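Local atomic coordinates of alpha-galactosidase (Thermus thermophilus, PDB entry 6LCJ), a protein that probably hydrolyses terminal alpha-linked galactose from oligosaccharides, as alpha-galactosidases do, and assembles as a hexamer. Residues Pro160-Trp166 with Phe190-Asp196; Trp166-Tyr170 with Asp402-Arg407; Ala334-Cys339 with Ala350-Arg354; Leu353-Val359 with Val397-Val403. All blocks are in the same frame, centred on the assembly; numbering follows the deposited sequence.

From the N terminus, contact 1 comes first, pairing strands 161-164 and 192-195 and closing a short loop that carries helix 175-185. Before it closes, contact 2 opens at Trp166, so the two cross and share that residue; contact 2 then spans more than 230 residues to reach 402-407. Within that long excursion lie contact 3, pairing strands 335-338 and 352-354, and contact 4, which starts on strand 352-354 and ends on strand 398-400. Contacts 1, 3 and 4 are parallel strand pairs of one TIM barrel; contact 2 joins the chain leaving strand 161-164 to that leaving strand 398-400.

Contact 1 of 4, residues Pro160-Trp166 with Phe190-Asp196; sequences PRVWCSW and FEVFQID
Trp163 and Phe193 stand side by side on one face of two parallel strands, 161-164 and 192-195, in the TIM barrel; helix 175-185 connects the strands in a beta-alpha-beta crossover and packs on Trp163 through Val181 and Val185. With CG anti to the backbone N (chi1 -170°), the indole swings its six-membered ring over the rim of the Phe193 face. Trp163 CE3 lies 3.4 Å from Phe193 CE2, and the two rings are nearly parallel but offset, with little of one covering the other. The five-membered ring turns its edge to the face of Phe190, a T-shaped pair with planes at 81°. Trp163 CB is the bump that fills this face: it sits 3.9 Å from the centroid of the Phe190 ring, almost on the normal. The opposite face of the strands carries smaller apolar groups, Val162 CG2 against Val192 CB at 3.9 Å and Val162 CG1 against Gln194 CB. At the strand starts, the Arg161 guanidinium lies flat over the Glu191 carboxylate, planes 3° apart, a long salt bridge with no N-H aimed at the oxygen, while Arg161 NE bonds to Ser189 O. Glu191 OE1 instead accepts from Arg161 N (2.9 Å) and also pairs with Arg158. At the far end, Ser165 OG takes the N-H of Asp196, OG to N 2.9 Å.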
# COMPACT_ATOMS: atom_id res chain seq x y z
N PRO E 160 33.40 -42.03 18.65
CA PRO E 160 33.36 -42.33 20.08
C PRO E 160 31.92 -42.54 20.54
O PRO E 160 30.95 -42.21 19.86
CB PRO E 160 33.98 -41.08 20.73
CG PRO E 160 34.63 -40.32 19.62
CD PRO E 160 33.82 -40.64 18.39
N ARG E 161 31.81 -43.13 21.72
CA ARG E 161 30.52 -43.30 22.37
C ARG E 161 30.46 -42.27 23.48
O ARG E 161 31.34 -42.22 24.35
CB ARG E 161 30.37 -44.73 22.89
CG ARG E 161 30.53 -45.75 21.77
CD ARG E 161 30.22 -47.18 22.22
NE ARG E 161 31.18 -47.66 23.20
CZ ARG E 161 32.28 -48.33 22.89
NH1 ARG E 161 32.54 -48.59 21.62
NH2 ARG E 161 33.12 -48.72 23.84
N VAL E 162 29.45 -41.41 23.43
CA VAL E 162 29.43 -40.17 24.20
C VAL E 162 28.20 -40.15 25.08
O VAL E 162 27.09 -40.43 24.61
CB VAL E 162 29.44 -38.93 23.29
CG1 VAL E 162 29.42 -37.65 24.14
CG2 VAL E 162 30.61 -38.96 22.32
N TRP E 163 28.38 -39.79 26.35
CA TRP E 163 27.28 -39.33 27.17
C TRP E 163 27.30 -37.80 27.16
O TRP E 163 28.36 -37.20 27.36
CB TRP E 163 27.35 -39.87 28.60
CG TRP E 163 26.06 -39.57 29.32
CD1 TRP E 163 24.92 -40.33 29.34
CD2 TRP E 163 25.75 -38.38 30.05
NE1 TRP E 163 23.93 -39.70 30.05
CE2 TRP E 163 24.41 -38.49 30.50
CE3 TRP E 163 26.48 -37.23 30.38
CZ2 TRP E 163 23.79 -37.51 31.27
CZ3 TRP E 163 25.86 -36.25 31.15
CH2 TRP E 163 24.53 -36.39 31.58
N CYS E 164 26.14 -37.19 26.93
CA CYS E 164 26.03 -35.75 26.70
C CYS E 164 24.98 -35.18 27.65
O CYS E 164 23.92 -35.79 27.85
CB CYS E 164 25.64 -35.49 25.21
SG CYS E 164 25.21 -33.80 24.74
N SER E 165 25.25 -34.02 28.25
CA SER E 165 24.31 -33.50 29.24
C SER E 165 23.12 -32.75 28.64
O SER E 165 22.16 -32.47 29.37
CB SER E 165 25.02 -32.56 30.22
OG SER E 165 25.62 -31.45 29.57
N TRP E 166 23.15 -32.42 27.35
CA TRP E 166 22.23 -31.40 26.85
C TRP E 166 20.78 -31.89 26.88
O TRP E 166 19.89 -31.18 27.37
CB TRP E 166 22.62 -30.95 25.44
CG TRP E 166 21.65 -29.94 24.90
CD1 TRP E 166 20.76 -30.12 23.88
CD2 TRP E 166 21.42 -28.60 25.39
NE1 TRP E 166 20.01 -28.98 23.69
CE2 TRP E 166 20.40 -28.04 24.61
CE3 TRP E 166 21.99 -27.84 26.41
CZ2 TRP E 166 19.94 -26.74 24.80
CZ3 TRP E 166 21.52 -26.55 26.61
CH2 TRP E 166 20.51 -26.01 25.82
N PHE E 190 30.58 -46.20 27.85
CA PHE E 190 30.83 -44.93 27.19
C PHE E 190 32.33 -44.69 27.11
O PHE E 190 33.12 -45.27 27.85
CB PHE E 190 30.17 -43.77 27.93
CG PHE E 190 28.68 -43.74 27.80
CD1 PHE E 190 28.09 -43.34 26.60
CD2 PHE E 190 27.86 -44.10 28.87
CE1 PHE E 190 26.69 -43.31 26.47
CE2 PHE E 190 26.46 -44.07 28.75
CZ PHE E 190 25.88 -43.68 27.55
N GLU E 191 32.72 -43.80 26.19
CA GLU E 191 34.11 -43.37 26.08
C GLU E 191 34.32 -41.89 26.36
O GLU E 191 35.45 -41.50 26.64
CB GLU E 191 34.65 -43.68 24.67
CG GLU E 191 33.95 -44.87 24.03
CD GLU E 191 34.57 -45.30 22.73
OE1 GLU E 191 33.95 -45.08 21.66
OE2 GLU E 191 35.68 -45.86 22.77
N VAL E 192 33.27 -41.07 26.31
CA VAL E 192 33.35 -39.63 26.50
C VAL E 192 32.20 -39.20 27.40
O VAL E 192 31.06 -39.63 27.21
CB VAL E 192 33.29 -38.86 25.16
CG1 VAL E 192 33.56 -37.37 25.37
CG2 VAL E 192 34.24 -39.44 24.13
N PHE E 193 32.50 -38.34 28.37
CA PHE E 193 31.49 -37.68 29.20
C PHE E 193 31.55 -36.20 28.86
O PHE E 193 32.53 -35.52 29.20
CB PHE E 193 31.76 -37.93 30.68
CG PHE E 193 30.68 -37.43 31.59
CD1 PHE E 193 30.65 -36.10 31.98
CD2 PHE E 193 29.70 -38.29 32.06
CE1 PHE E 193 29.65 -35.64 32.83
CE2 PHE E 193 28.69 -37.83 32.91
CZ PHE E 193 28.68 -36.50 33.30
N GLN E 194 30.52 -35.69 28.17
CA GLN E 194 30.59 -34.37 27.55
C GLN E 194 29.65 -33.39 28.24
O GLN E 194 28.44 -33.61 28.28
CB GLN E 194 30.28 -34.44 26.06
CG GLN E 194 30.53 -33.12 25.32
CD GLN E 194 29.28 -32.63 24.63
OE1 GLN E 194 28.69 -33.35 23.81
NE2 GLN E 194 28.84 -31.42 24.97
N ILE E 195 30.22 -32.31 28.78
CA ILE E 195 29.46 -31.22 29.40
C ILE E 195 29.03 -30.24 28.31
O ILE E 195 29.86 -29.74 27.54
CB ILE E 195 30.31 -30.50 30.46
CG1 ILE E 195 30.64 -31.45 31.59
CG2 ILE E 195 29.57 -29.30 31.03
CD1 ILE E 195 32.01 -31.23 32.08
N ASP E 196 27.73 -29.96 28.24
CA ASP E 196 27.22 -29.14 27.17
C ASP E 196 26.97 -27.71 27.67
O ASP E 196 27.59 -27.24 28.63
CB ASP E 196 25.96 -29.78 26.59
CG ASP E 196 25.75 -29.44 25.12
OD1 ASP E 196 24.98 -28.48 24.83
OD2 ASP E 196 26.33 -30.15 24.26
O HOH W 1 33.71 -48.19 26.94

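Contact 2 of 4, residues Trp166-Tyr170 with Asp402-Arg407; sequences WYSFY and DVVYFR
The nearest CA atoms across the contact are those of Tyr167 and Val403, 7.8 Å apart, so the short helix 166-169 and the irregular run 402-407 meet mainly through side chains. The one backbone atom gripped is Tyr167 O, which Arg407 holds end-on with NH1 at 3.1 Å and NH2 at 3.2 Å. The oxygen lies in the guanidinium plane; NH2 keeps to the carbonyl plane, whereas NH1 is tilted 33° from it. Arg407 also reaches Phe410 O and Asp435, which fixes its rotation further. In the TIM barrel these segments follow strands 161-164 and 398-400, and the contact joins the short helix after the first strand to the loop after the second. Tyr167 has CG anti to its carbonyl carbon (chi1 -63°), which sends the ring along 402-407. Both methyls of Val403 press on one ring atom, CG1 standing 3.5 Å from Tyr167 CD2. The Tyr405 side chain crosses that of Tyr167 at about a right angle, bringing its OH 3.6 Å from Tyr167 CD1. At the far end Tyr167 OH donates to Asp402 OD2, ring and carboxylate planes 75° apart; the modelled separation is very short and its exact value doubtful.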
# COMPACT_ATOMS: atom_id res chain seq x y z
N TRP E 166 23.15 -32.42 27.35
CA TRP E 166 22.23 -31.40 26.85
C TRP E 166 20.78 -31.89 26.88
O TRP E 166 19.89 -31.18 27.37
CB TRP E 166 22.62 -30.95 25.44
CG TRP E 166 21.65 -29.94 24.90
CD1 TRP E 166 20.76 -30.12 23.88
CD2 TRP E 166 21.42 -28.60 25.39
NE1 TRP E 166 20.01 -28.98 23.69
CE2 TRP E 166 20.40 -28.04 24.61
CE3 TRP E 166 21.99 -27.84 26.41
CZ2 TRP E 166 19.94 -26.74 24.80
CZ3 TRP E 166 21.52 -26.55 26.61
CH2 TRP E 166 20.51 -26.01 25.82
N TYR E 167 20.53 -33.09 26.37
CA TYR E 167 19.16 -33.51 26.12
C TYR E 167 18.50 -34.16 27.32
O TYR E 167 17.52 -34.88 27.16
CB TYR E 167 19.11 -34.45 24.92
CG TYR E 167 19.55 -33.78 23.67
CD1 TYR E 167 18.67 -32.99 22.94
CD2 TYR E 167 20.87 -33.90 23.23
CE1 TYR E 167 19.07 -32.37 21.78
CE2 TYR E 167 21.27 -33.28 22.07
CZ TYR E 167 20.36 -32.53 21.35
OH TYR E 167 20.76 -31.93 20.19
N SER E 168 19.01 -33.92 28.52
CA SER E 168 18.27 -34.28 29.72
C SER E 168 18.20 -33.08 30.66
O SER E 168 17.12 -32.75 31.17
CB SER E 168 18.91 -35.49 30.40
OG SER E 168 20.32 -35.36 30.42
N PHE E 169 19.32 -32.40 30.90
CA PHE E 169 19.33 -31.29 31.84
C PHE E 169 19.30 -29.92 31.18
O PHE E 169 19.00 -28.93 31.86
CB PHE E 169 20.56 -31.37 32.74
CG PHE E 169 20.67 -32.66 33.48
CD1 PHE E 169 19.79 -32.96 34.51
CD2 PHE E 169 21.65 -33.58 33.16
CE1 PHE E 169 19.89 -34.14 35.21
CE2 PHE E 169 21.76 -34.78 33.85
CZ PHE E 169 20.88 -35.07 34.87
N TYR E 170 19.60 -29.83 29.88
CA TYR E 170 19.70 -28.55 29.15
C TYR E 170 20.66 -27.65 29.92
O TYR E 170 21.74 -28.13 30.31
CB TYR E 170 18.29 -28.01 28.90
CG TYR E 170 17.58 -28.86 27.86
CD1 TYR E 170 17.72 -28.58 26.51
CD2 TYR E 170 16.85 -29.99 28.23
CE1 TYR E 170 17.11 -29.37 25.55
CE2 TYR E 170 16.24 -30.80 27.27
CZ TYR E 170 16.37 -30.47 25.92
OH TYR E 170 15.79 -31.23 24.92
N ASP E 402 22.65 -37.00 16.04
CA ASP E 402 22.26 -36.51 17.36
C ASP E 402 21.88 -37.67 18.27
O ASP E 402 21.95 -38.83 17.85
CB ASP E 402 21.16 -35.45 17.28
CG ASP E 402 21.32 -34.39 18.33
OD1 ASP E 402 22.17 -34.60 19.21
OD2 ASP E 402 20.61 -33.36 18.29
N VAL E 403 21.54 -37.39 19.52
CA VAL E 403 21.50 -38.45 20.54
C VAL E 403 20.35 -39.42 20.33
O VAL E 403 19.40 -39.16 19.57
CB VAL E 403 21.45 -37.85 21.96
CG1 VAL E 403 22.54 -36.82 22.13
CG2 VAL E 403 20.07 -37.25 22.23
N VAL E 404 20.43 -40.56 21.01
CA VAL E 404 19.41 -41.60 21.01
C VAL E 404 18.74 -41.57 22.37
O VAL E 404 19.43 -41.53 23.40
CB VAL E 404 20.01 -42.99 20.73
CG1 VAL E 404 18.91 -44.02 20.53
CG2 VAL E 404 20.93 -42.93 19.53
N TYR E 405 17.42 -41.60 22.39
CA TYR E 405 16.70 -41.74 23.64
C TYR E 405 16.44 -43.21 23.91
O TYR E 405 16.13 -43.98 22.99
CB TYR E 405 15.37 -40.97 23.61
CG TYR E 405 15.52 -39.47 23.52
CD1 TYR E 405 15.64 -38.69 24.66
CD2 TYR E 405 15.53 -38.84 22.28
CE1 TYR E 405 15.78 -37.31 24.56
CE2 TYR E 405 15.66 -37.46 22.17
CZ TYR E 405 15.79 -36.70 23.30
OH TYR E 405 15.91 -35.34 23.17
N PHE E 406 16.58 -43.60 25.17
CA PHE E 406 16.08 -44.86 25.69
C PHE E 406 15.08 -44.68 26.81
O PHE E 406 14.20 -45.53 26.99
CB PHE E 406 17.23 -45.74 26.19
CG PHE E 406 18.19 -46.13 25.11
CD1 PHE E 406 19.26 -45.30 24.79
CD2 PHE E 406 18.00 -47.30 24.39
CE1 PHE E 406 20.13 -45.64 23.80
CE2 PHE E 406 18.87 -47.65 23.40
CZ PHE E 406 19.94 -46.83 23.09
N ARG E 407 15.17 -43.60 27.56
CA ARG E 407 14.21 -43.36 28.62
C ARG E 407 12.81 -43.17 28.06
O ARG E 407 12.60 -42.77 26.91
CB ARG E 407 14.63 -42.13 29.42
CG ARG E 407 14.65 -40.85 28.63
CD ARG E 407 15.29 -39.76 29.48
NE ARG E 407 14.78 -38.43 29.19
CZ ARG E 407 15.46 -37.50 28.54
NH1 ARG E 407 16.69 -37.75 28.07
NH2 ARG E 407 14.92 -36.31 28.35

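Contact 3 of 4, residues Ala334-Cys339 with Ala350-Arg354; sequences AYLLFC and ADGLR
The ring of Tyr335 carries Asp351 CB on one face, 3.5 Å above its centre, a CH-pi contact; the ring of Tyr300 in strand 298-303 runs nearly parallel to it. Phe338 has a matching lid on the other side of the strand: Ala350 CB rests over its face, off centre, 3.4 Å from Phe338 CG. A third flat group, the Arg354 guanidinium, is covered on one face by Cys339 SG, which comes within 3.3 Å of Arg354 NH1, while its NH2 forms a salt bridge to Asp358. Between these groups strands 335-338 and 352-354 run parallel as neighbours in the TIM barrel, Phe338 N bonding to Gly352 O and Arg354 N to Phe338 O. Leu336 O takes two donors, the N-H groups of Asp351 and Gly352. The carboxylate extends the pairing, since Asp351 OD2 receives Leu336 N at 2.7 Å on its anti lone pair, the N-H pointing almost straight at it (176°). Gly352 leaves room for its neighbours: a CB there would clash with Tyr335 OH and Leu337 CD1, and Leu337 CD1 approaches Gly352 C to 3.4 Å. Replacing Tyr335 by an alanine would probably uncover Asp351 CB, open a gap beside Gly352 and leave His398 ND1 without its hydroxyl partner. Asp351 is buried, yet Arg154, Arg328 and Ser156 join Leu336 N around its two oxygens; so many donors and two positive charges are likely to keep it ionised and held in one orientation.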
# COMPACT_ATOMS: atom_id res chain seq x y z
N ALA E 334 42.80 -33.74 19.18
CA ALA E 334 41.54 -33.76 19.89
C ALA E 334 40.41 -34.00 18.90
O ALA E 334 40.56 -33.82 17.68
CB ALA E 334 41.34 -32.46 20.65
N TYR E 335 39.28 -34.46 19.43
CA TYR E 335 38.09 -34.73 18.62
C TYR E 335 37.25 -33.47 18.54
O TYR E 335 36.80 -32.94 19.57
CB TYR E 335 37.26 -35.87 19.23
CG TYR E 335 36.26 -36.46 18.26
CD1 TYR E 335 35.03 -35.84 18.03
CD2 TYR E 335 36.53 -37.63 17.55
CE1 TYR E 335 34.12 -36.36 17.14
CE2 TYR E 335 35.62 -38.16 16.66
CZ TYR E 335 34.41 -37.52 16.46
OH TYR E 335 33.50 -38.03 15.57
N LEU E 336 37.01 -32.99 17.32
CA LEU E 336 36.14 -31.84 17.13
C LEU E 336 34.83 -32.31 16.49
O LEU E 336 34.84 -32.90 15.40
CB LEU E 336 36.81 -30.76 16.27
CG LEU E 336 38.09 -30.20 16.89
CD1 LEU E 336 38.68 -29.15 15.97
CD2 LEU E 336 37.82 -29.66 18.28
N LEU E 337 33.74 -32.08 17.20
CA LEU E 337 32.40 -32.29 16.70
C LEU E 337 31.85 -30.94 16.27
O LEU E 337 31.72 -30.04 17.11
CB LEU E 337 31.50 -32.92 17.77
CG LEU E 337 30.02 -33.03 17.35
CD1 LEU E 337 29.84 -34.09 16.28
CD2 LEU E 337 29.13 -33.32 18.54
N PHE E 338 31.56 -30.79 14.98
CA PHE E 338 31.03 -29.55 14.42
C PHE E 338 29.51 -29.56 14.49
O PHE E 338 28.87 -30.52 14.03
CB PHE E 338 31.48 -29.34 12.97
CG PHE E 338 32.89 -28.81 12.82
CD1 PHE E 338 33.86 -29.07 13.78
CD2 PHE E 338 33.26 -28.10 11.69
CE1 PHE E 338 35.16 -28.62 13.62
CE2 PHE E 338 34.56 -27.64 11.52
CZ PHE E 338 35.51 -27.90 12.49
N CYS E 339 28.93 -28.48 15.01
CA CYS E 339 27.49 -28.36 15.17
C CYS E 339 27.04 -26.98 14.68
O CYS E 339 27.78 -26.01 14.78
CB CYS E 339 27.07 -28.58 16.66
SG CYS E 339 25.23 -28.79 16.94
N ALA E 350 36.34 -31.17 10.49
CA ALA E 350 35.61 -31.83 11.56
C ALA E 350 35.93 -33.32 11.61
O ALA E 350 36.13 -33.97 10.58
CB ALA E 350 34.10 -31.65 11.38
N ASP E 351 35.97 -33.87 12.83
CA ASP E 351 35.95 -35.31 13.03
C ASP E 351 34.52 -35.84 13.03
O ASP E 351 34.24 -36.88 12.42
CB ASP E 351 36.63 -35.69 14.34
CG ASP E 351 38.04 -35.14 14.44
OD1 ASP E 351 38.90 -35.64 13.71
OD2 ASP E 351 38.28 -34.19 15.24
N GLY E 352 33.63 -35.14 13.71
CA GLY E 352 32.21 -35.44 13.68
C GLY E 352 31.44 -34.21 13.26
O GLY E 352 31.82 -33.07 13.59
N LEU E 353 30.35 -34.43 12.51
CA LEU E 353 29.55 -33.35 11.96
C LEU E 353 28.07 -33.65 12.18
O LEU E 353 27.58 -34.69 11.74
CB LEU E 353 29.85 -33.16 10.47
CG LEU E 353 29.06 -32.08 9.73
CD1 LEU E 353 29.50 -30.72 10.18
CD2 LEU E 353 29.23 -32.20 8.22
N ARG E 354 27.37 -32.74 12.85
CA ARG E 354 25.92 -32.84 12.96
C ARG E 354 25.29 -32.52 11.61
O ARG E 354 25.67 -31.53 10.97
CB ARG E 354 25.41 -31.90 14.05
CG ARG E 354 25.72 -32.38 15.48
CD ARG E 354 24.57 -33.21 16.07
NE ARG E 354 23.31 -32.57 15.76
CZ ARG E 354 22.72 -31.65 16.52
NH1 ARG E 354 23.24 -31.29 17.69
NH2 ARG E 354 21.58 -31.10 16.11

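Contact 4 of 4, residues Leu353-Val359 with Val397-Val403; sequences LRVGPDV and VHVDPDV
Bends at chi2 (-93°) and chi3 (-43°) curl Arg354 so that its guanidinium slips beneath the carboxylate of Asp402. The two groups stack, planes 19° apart, with Asp402 OD2 3.1 Å above the guanidinium plane, over its centre. No N-H points at that oxygen, so this is a weak ion pair, held by charge alone. Asp402 OD2 also accepts the backbone N-H of Val359 at 3.0 Å, met from above the carboxylate plane. The guanidinium edge is used differently: NH2 bonds in plane to Asp358 OD1 at 2.7 Å and also to Gly356 O, while NE reaches a water that links Gly356 N and Asp400 O. Asp400 OD2 lies against Arg354 CD rather than the charged end, and its OD1 takes the N-H of Asp402, an Asx turn. Earlier in both segments, strands 352-354 and 398-400 pair in parallel within the TIM barrel, Leu353 N to His398 O (2.8 Å) and Asp400 N to Leu353 O. Val355 CG2 meets Val399 CG1 at 3.5 Å beside them. With a leucine in place of Arg354, Asp358 OD1 and Asp402 OD2, 4.0 Å apart, would probably be left facing each other without their shared cation. One buried arginine thus serves two aspartates by separate means, directed N-H bonds at its edge and a weaker attraction over its face, and the Gly356 bond and the water help fix its rotation.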
# COMPACT_ATOMS: atom_id res chain seq x y z
N LEU E 353 30.35 -34.43 12.51
CA LEU E 353 29.55 -33.35 11.96
C LEU E 353 28.07 -33.65 12.18
O LEU E 353 27.58 -34.69 11.74
CB LEU E 353 29.85 -33.16 10.47
CG LEU E 353 29.06 -32.08 9.73
CD1 LEU E 353 29.50 -30.72 10.18
CD2 LEU E 353 29.23 -32.20 8.22
N ARG E 354 27.37 -32.74 12.85
CA ARG E 354 25.92 -32.84 12.96
C ARG E 354 25.29 -32.52 11.61
O ARG E 354 25.67 -31.53 10.97
CB ARG E 354 25.41 -31.90 14.05
CG ARG E 354 25.72 -32.38 15.48
CD ARG E 354 24.57 -33.21 16.07
NE ARG E 354 23.31 -32.57 15.76
CZ ARG E 354 22.72 -31.65 16.52
NH1 ARG E 354 23.24 -31.29 17.69
NH2 ARG E 354 21.58 -31.10 16.11
N VAL E 355 24.36 -33.36 11.17
CA VAL E 355 23.74 -33.24 9.85
C VAL E 355 22.25 -32.96 9.92
O VAL E 355 21.60 -32.91 8.88
CB VAL E 355 24.00 -34.50 8.98
CG1 VAL E 355 25.45 -34.60 8.59
CG2 VAL E 355 23.56 -35.72 9.74
N GLY E 356 21.69 -32.77 11.10
CA GLY E 356 20.30 -32.41 11.20
C GLY E 356 20.00 -31.49 12.37
O GLY E 356 20.82 -31.27 13.27
N PRO E 357 18.78 -30.94 12.36
CA PRO E 357 18.26 -30.26 13.55
C PRO E 357 18.44 -31.08 14.81
O PRO E 357 18.59 -32.30 14.77
CB PRO E 357 16.77 -30.10 13.23
CG PRO E 357 16.69 -30.12 11.75
CD PRO E 357 17.77 -31.05 11.30
N ASP E 358 18.45 -30.39 15.94
CA ASP E 358 18.44 -31.06 17.23
C ASP E 358 17.31 -32.08 17.31
O ASP E 358 16.17 -31.82 16.89
CB ASP E 358 18.25 -30.03 18.34
CG ASP E 358 19.47 -29.19 18.56
OD1 ASP E 358 20.50 -29.41 17.87
OD2 ASP E 358 19.37 -28.31 19.44
N VAL E 359 17.61 -33.23 17.88
CA VAL E 359 16.52 -34.07 18.36
C VAL E 359 15.89 -33.35 19.54
O VAL E 359 16.42 -32.37 20.07
CB VAL E 359 16.99 -35.48 18.76
CG1 VAL E 359 17.50 -36.23 17.53
CG2 VAL E 359 18.06 -35.39 19.85
N VAL E 397 33.35 -37.85 6.96
CA VAL E 397 33.37 -37.41 8.34
C VAL E 397 32.48 -38.36 9.12
O VAL E 397 31.64 -39.04 8.54
CB VAL E 397 32.87 -35.94 8.44
CG1 VAL E 397 31.43 -35.82 7.98
CG2 VAL E 397 33.03 -35.38 9.85
N HIS E 398 32.69 -38.43 10.43
CA HIS E 398 31.73 -39.11 11.29
C HIS E 398 30.43 -38.32 11.30
O HIS E 398 30.39 -37.17 11.74
CB HIS E 398 32.28 -39.24 12.71
CG HIS E 398 33.51 -40.09 12.78
ND1 HIS E 398 34.38 -40.04 13.84
CD2 HIS E 398 34.01 -40.99 11.90
CE1 HIS E 398 35.37 -40.89 13.62
NE2 HIS E 398 35.17 -41.48 12.46
N VAL E 399 29.37 -38.95 10.80
CA VAL E 399 28.07 -38.30 10.67
C VAL E 399 27.31 -38.47 11.97
O VAL E 399 26.99 -39.60 12.38
CB VAL E 399 27.30 -38.86 9.48
CG1 VAL E 399 25.85 -38.40 9.53
CG2 VAL E 399 27.98 -38.44 8.19
N ASP E 400 27.02 -37.36 12.64
CA ASP E 400 26.33 -37.40 13.92
C ASP E 400 24.83 -37.20 13.72
O ASP E 400 24.42 -36.11 13.30
CB ASP E 400 26.89 -36.32 14.83
CG ASP E 400 26.27 -36.34 16.21
OD1 ASP E 400 25.48 -37.28 16.50
OD2 ASP E 400 26.58 -35.41 17.01
N PRO E 401 23.98 -38.18 14.01
CA PRO E 401 22.53 -38.00 13.82
C PRO E 401 21.86 -37.36 15.02
O PRO E 401 20.63 -37.20 15.00
CB PRO E 401 22.03 -39.44 13.60
CG PRO E 401 22.92 -40.25 14.50
CD PRO E 401 24.27 -39.49 14.62
N ASP E 402 22.65 -37.00 16.04
CA ASP E 402 22.26 -36.51 17.36
C ASP E 402 21.88 -37.67 18.27
O ASP E 402 21.95 -38.83 17.85
CB ASP E 402 21.16 -35.45 17.28
CG ASP E 402 21.32 -34.39 18.33
OD1 ASP E 402 22.17 -34.60 19.21
OD2 ASP E 402 20.61 -33.36 18.29
N VAL E 403 21.54 -37.39 19.52
CA VAL E 403 21.50 -38.45 20.54
C VAL E 403 20.35 -39.42 20.33
O VAL E 403 19.40 -39.16 19.57
CB VAL E 403 21.45 -37.85 21.96
CG1 VAL E 403 22.54 -36.82 22.13
CG2 VAL E 403 20.07 -37.25 22.23
O HOH W 2 22.64 -34.31 13.55
O HOH W 3 19.82 -34.44 14.03